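Local coordinates for protein multicopper oxidase (Uncultured bacterium, PDB 4E9X) that is a trimeric two-domain multicopper oxidase that probably couples one-electron oxidation of substrates to reduction of dioxygen to water at its copper sites, at residues V140-A152 / T160-A172. Residues are numbered along the deposited sequence; the frame is centred on the assembly and turned at random. Where two conformers were deposited one is given.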
loop_
_atom_site.group_PDB
_atom_site.type_symbol
_atom_site.label_atom_id
_atom_site.label_comp_id
_atom_site.label_asym_id
_atom_site.label_seq_id
_atom_site.Cartn_x
_atom_site.Cartn_y
_atom_site.Cartn_z
ATOM N N VAL A 140 10.014 -20.512 5.781
ATOM C CA VAL A 140 10.815 -19.310 5.966
ATOM C C VAL A 140 9.945 -18.192 6.523
ATOM O O VAL A 140 8.930 -17.861 5.940
ATOM C CB VAL A 140 11.360 -18.884 4.577
ATOM C CG1 VAL A 140 12.119 -17.558 4.576
ATOM C CG2 VAL A 140 12.255 -20.016 4.004
ATOM N N ILE A 141 10.399 -17.601 7.620
ATOM C CA ILE A 141 9.710 -16.444 8.232
ATOM C C ILE A 141 10.494 -15.204 7.953
ATOM O O ILE A 141 11.694 -15.149 8.263
ATOM C CB ILE A 141 9.544 -16.699 9.743
ATOM C CG1 ILE A 141 8.374 -17.698 9.978
ATOM C CG2 ILE A 141 9.331 -15.404 10.547
ATOM C CD1 ILE A 141 8.280 -18.254 11.383
ATOM N N MET A 142 9.834 -14.180 7.420
ATOM C CA MET A 142 10.426 -12.862 7.148
ATOM C C MET A 142 9.582 -11.761 7.779
ATOM O O MET A 142 8.500 -11.413 7.269
ATOM C CB MET A 142 10.537 -12.579 5.638
ATOM C CG MET A 142 11.558 -13.541 4.979
ATOM S SD MET A 142 11.929 -12.942 3.333
ATOM C CE MET A 142 12.879 -14.280 2.616
ATOM N N MET A 143 10.075 -11.192 8.898
ATOM C CA MET A 143 9.299 -10.156 9.612
ATOM C C MET A 143 9.974 -8.830 9.357
ATOM O O MET A 143 11.144 -8.614 9.777
ATOM C CB MET A 143 9.310 -10.485 11.121
ATOM C CG MET A 143 8.736 -11.885 11.391
ATOM S SD MET A 143 8.405 -12.240 13.149
ATOM C CE MET A 143 6.916 -11.276 13.394
ATOM N N MET A 144 9.311 -7.953 8.642
ATOM C CA MET A 144 9.906 -6.676 8.242
ATOM C C MET A 144 9.556 -5.581 9.223
ATOM O O MET A 144 8.446 -5.555 9.758
ATOM C CB MET A 144 9.428 -6.257 6.836
ATOM C CG MET A 144 10.301 -6.803 5.695
ATOM S SD MET A 144 10.355 -8.600 5.557
ATOM C CE MET A 144 8.627 -8.925 5.136
ATOM N N SER A 145 10.500 -4.667 9.494
ATOM C CA SER A 145 10.259 -3.529 10.369
ATOM C C SER A 145 11.260 -2.434 9.994
ATOM O O SER A 145 12.121 -2.565 9.122
ATOM C CB SER A 145 10.321 -3.898 11.835
ATOM O OG SER A 145 11.634 -4.248 12.229
ATOM N N THR A 146 11.034 -1.324 10.698
ATOM C CA THR A 146 11.845 -0.127 10.476
ATOM C C THR A 146 12.369 0.412 11.801
ATOM O O THR A 146 11.861 0.079 12.876
ATOM C CB THR A 146 11.085 1.005 9.719
ATOM O OG1 THR A 146 10.169 1.623 10.621
ATOM C CG2 THR A 146 10.334 0.418 8.528
ATOM N N TRP A 147 13.370 1.283 11.733
ATOM C CA TRP A 147 14.076 1.730 12.933
ATOM C C TRP A 147 14.372 3.224 12.789
ATOM O O TRP A 147 14.664 3.686 11.707
ATOM C CB TRP A 147 15.406 1.011 13.146
ATOM C CG TRP A 147 15.216 -0.495 13.119
ATOM C CD1 TRP A 147 15.210 -1.272 11.979
ATOM C CD2 TRP A 147 14.977 -1.364 14.210
ATOM N NE1 TRP A 147 14.985 -2.607 12.320
ATOM C CE2 TRP A 147 14.840 -2.678 13.681
ATOM C CE3 TRP A 147 14.853 -1.143 15.603
ATOM C CZ2 TRP A 147 14.599 -3.793 14.503
ATOM C CZ3 TRP A 147 14.612 -2.282 16.376
ATOM C CH2 TRP A 147 14.486 -3.583 15.852
ATOM N N GLU A 148 14.325 3.929 13.919
ATOM C CA GLU A 148 14.596 5.377 13.948
ATOM C C GLU A 148 15.874 5.605 14.733
ATOM O O GLU A 148 15.862 5.503 15.964
ATOM C CB GLU A 148 13.438 6.092 14.652
ATOM C CG GLU A 148 12.139 5.878 13.872
ATOM C CD GLU A 148 10.888 6.159 14.651
ATOM O OE1 GLU A 148 11.056 6.626 15.802
ATOM O OE2 GLU A 148 9.755 5.940 14.209
ATOM N N SER A 149 16.997 5.873 14.084
ATOM C CA SER A 149 18.263 5.898 14.809
ATOM C C SER A 149 18.300 6.956 15.907
ATOM O O SER A 149 19.048 6.741 16.886
ATOM C CB SER A 149 19.443 6.111 13.832
ATOM O OG SER A 149 19.428 7.401 13.264
ATOM N N ALA A 150 17.538 8.038 15.780
ATOM C CA ALA A 150 17.639 9.062 16.829
ATOM C C ALA A 150 17.208 8.572 18.199
ATOM O O ALA A 150 17.565 9.170 19.216
ATOM C CB ALA A 150 16.783 10.265 16.458
ATOM N N VAL A 151 16.376 7.537 18.207
ATOM C CA VAL A 151 15.899 7.055 19.526
ATOM C C VAL A 151 16.456 5.692 19.857
ATOM O O VAL A 151 15.902 4.988 20.737
ATOM C CB VAL A 151 14.359 7.064 19.595
ATOM C CG1 VAL A 151 13.946 8.513 19.347
ATOM C CG2 VAL A 151 13.679 6.077 18.625
ATOM N N ALA A 152 17.542 5.288 19.213
ATOM C CA ALA A 152 18.100 3.967 19.489
ATOM C C ALA A 152 18.419 3.733 20.951
ATOM O O ALA A 152 18.329 2.593 21.453
ATOM C CB ALA A 152 19.380 3.759 18.649
ATOM N N THR A 160 6.708 8.156 16.112
ATOM C CA THR A 160 5.716 9.160 15.711
ATOM C C THR A 160 5.984 9.699 14.306
ATOM O O THR A 160 7.053 9.512 13.759
ATOM C CB THR A 160 5.764 10.347 16.720
ATOM O OG1 THR A 160 6.940 11.118 16.421
ATOM C CG2 THR A 160 5.820 9.906 18.171
ATOM N N PRO A 161 5.048 10.394 13.693
ATOM C CA PRO A 161 5.231 11.068 12.402
ATOM C C PRO A 161 6.390 12.039 12.376
ATOM O O PRO A 161 6.949 12.375 11.320
ATOM C CB PRO A 161 3.895 11.851 12.201
ATOM C CG PRO A 161 2.917 10.960 12.926
ATOM C CD PRO A 161 3.650 10.551 14.185
ATOM N N MET A 162 6.771 12.495 13.586
ATOM C CA MET A 162 7.865 13.455 13.715
ATOM C C MET A 162 9.249 12.827 13.715
ATOM O O MET A 162 10.290 13.507 13.605
ATOM C CB MET A 162 7.583 14.207 15.019
ATOM C CG MET A 162 6.532 15.303 14.871
ATOM S SD MET A 162 4.825 14.733 14.714
ATOM C CE MET A 162 4.660 13.790 16.206
ATOM N N ASN A 163 9.336 11.524 13.912
ATOM C CA ASN A 163 10.595 10.800 13.881
ATOM C C ASN A 163 10.931 10.449 12.442
ATOM O O ASN A 163 10.028 10.548 11.580
ATOM C CB ASN A 163 10.455 9.496 14.699
ATOM C CG ASN A 163 10.218 9.765 16.177
ATOM O OD1 ASN A 163 9.131 9.676 16.699
ATOM N ND2 ASN A 163 11.342 10.092 16.834
ATOM N N VAL A 164 12.180 10.057 12.230
ATOM C CA VAL A 164 12.622 9.634 10.894
ATOM C C VAL A 164 13.069 8.193 10.927
ATOM O O VAL A 164 14.037 7.893 11.623
ATOM C CB VAL A 164 13.795 10.489 10.383
ATOM C CG1 VAL A 164 14.166 10.008 8.999
ATOM C CG2 VAL A 164 13.368 11.951 10.425
ATOM N N ALA A 165 12.404 7.315 10.172
ATOM C CA ALA A 165 12.808 5.885 10.050
ATOM C C ALA A 165 13.887 5.837 8.993
ATOM O O ALA A 165 13.605 6.105 7.833
ATOM C CB ALA A 165 11.607 4.997 9.751
ATOM N N ASP A 166 15.121 5.561 9.421
ATOM C CA ASP A 166 16.256 5.644 8.549
ATOM C C ASP A 166 17.006 4.313 8.442
ATOM O O ASP A 166 17.988 4.231 7.692
ATOM C CB ASP A 166 17.225 6.751 8.958
ATOM C CG ASP A 166 17.631 6.717 10.425
ATOM O OD1 ASP A 166 17.103 5.937 11.220
ATOM O OD2 ASP A 166 18.518 7.532 10.809
ATOM N N TYR A 167 16.538 3.269 9.106
ATOM C CA TYR A 167 17.085 1.926 8.913
ATOM C C TYR A 167 15.901 0.951 8.811
ATOM O O TYR A 167 14.804 1.208 9.257
ATOM C CB TYR A 167 18.012 1.473 10.019
ATOM C CG TYR A 167 19.340 2.197 10.123
ATOM C CD1 TYR A 167 20.514 1.596 9.718
ATOM C CD2 TYR A 167 19.368 3.486 10.693
ATOM C CE1 TYR A 167 21.761 2.263 9.836
ATOM C CE2 TYR A 167 20.601 4.138 10.806
ATOM C CZ TYR A 167 21.786 3.540 10.391
ATOM O OH TYR A 167 22.984 4.227 10.524
ATOM N N PHE A 168 16.157 -0.136 8.094
ATOM C CA PHE A 168 15.119 -1.089 7.630
ATOM C C PHE A 168 15.612 -2.525 7.741
ATOM O O PHE A 168 16.816 -2.738 7.541
ATOM C CB PHE A 168 14.676 -0.766 6.185
ATOM C CG PHE A 168 14.334 0.711 6.015
ATOM C CD1 PHE A 168 13.038 1.138 6.307
ATOM C CD2 PHE A 168 15.314 1.626 5.639
ATOM C CE1 PHE A 168 12.743 2.489 6.228
ATOM C CE2 PHE A 168 15.003 2.992 5.570
ATOM C CZ PHE A 168 13.715 3.397 5.878
ATOM N N SER A 169 14.755 -3.490 8.033
ATOM C CA SER A 169 15.288 -4.813 8.273
ATOM C C SER A 169 14.303 -5.909 7.911
ATOM O O SER A 169 13.085 -5.718 7.800
ATOM C CB SER A 169 15.671 -4.970 9.764
ATOM O OG SER A 169 14.508 -4.698 10.595
ATOM N N VAL A 170 14.872 -7.113 7.772
ATOM C CA VAL A 170 14.122 -8.346 7.887
ATOM C C VAL A 170 14.679 -9.079 9.100
ATOM O O VAL A 170 15.905 -9.204 9.255
ATOM C CB VAL A 170 14.188 -9.192 6.586
ATOM C CG1 VAL A 170 15.612 -9.448 6.113
ATOM C CG2 VAL A 170 13.436 -10.543 6.793
ATOM N N ASN A 171 13.811 -9.559 9.971
ATOM C CA ASN A 171 14.185 -10.270 11.214
ATOM C C ASN A 171 15.226 -9.480 11.979
ATOM O O ASN A 171 16.201 -10.048 12.489
ATOM C CB ASN A 171 14.634 -11.699 10.916
ATOM C CG ASN A 171 13.463 -12.498 10.349
ATOM O OD1 ASN A 171 12.340 -12.020 10.365
ATOM N ND2 ASN A 171 13.724 -13.693 9.800
ATOM N N ALA A 172 15.002 -8.163 12.046
ATOM C CA ALA A 172 15.798 -7.219 12.860
ATOM C C ALA A 172 17.253 -7.072 12.418
ATOM O O ALA A 172 18.052 -6.543 13.196
ATOM C CB ALA A 172 15.709 -7.540 14.352
HETATM O O HOH W 1 12.714 -6.652 11.158
HETATM O O HOH W 2 8.155 7.306 12.468
HETATM O O HOH W 3 15.846 8.849 13.503
#
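W147 and S169 meet across an antiparallel pair of strands, 140-147 and 167-170, at the edge of a sheet in the second cupredoxin-like domain. The indole NE1 donates to S169 OG at 2.8 Å, nearly straight (169°) and in the ring plane; with CG beside its backbone N (chi1 -53°), the indole turns its N-H edge toward this small hydroxyl residue. A water also bonds to S169 OG, joining it to S145 OG, M143 O and A172 N. On the other face, T146 sets CG2 against the edge of the F168 ring, 3.6 Å from CD1, while H258 stacks on that ring. Where strand 167-170 begins, a classic beta bulge puts D166 and Y167 opposite W147, whose carbonyl O accepts from both backbone N atoms. D166 bends back to S149: OD1 takes S149 N at 2.9 Å and OD2 takes S149 OG at 2.6 Å, each through its syn lone pair. An alanine here would take away both acceptors and would probably leave S149 N and OG without these mates, with the turn after W147 less firmly held. Past the last bridge pair N171 continues the pairing with its side chain, its amide offering an acceptor and a donor as a peptide does: OD1 accepts from M143 N at 2.8 Å, and ND2, also bonded to F295 O, donates to I141 O at 2.9 Å, that oxygen lying just 9° out of the amide plane.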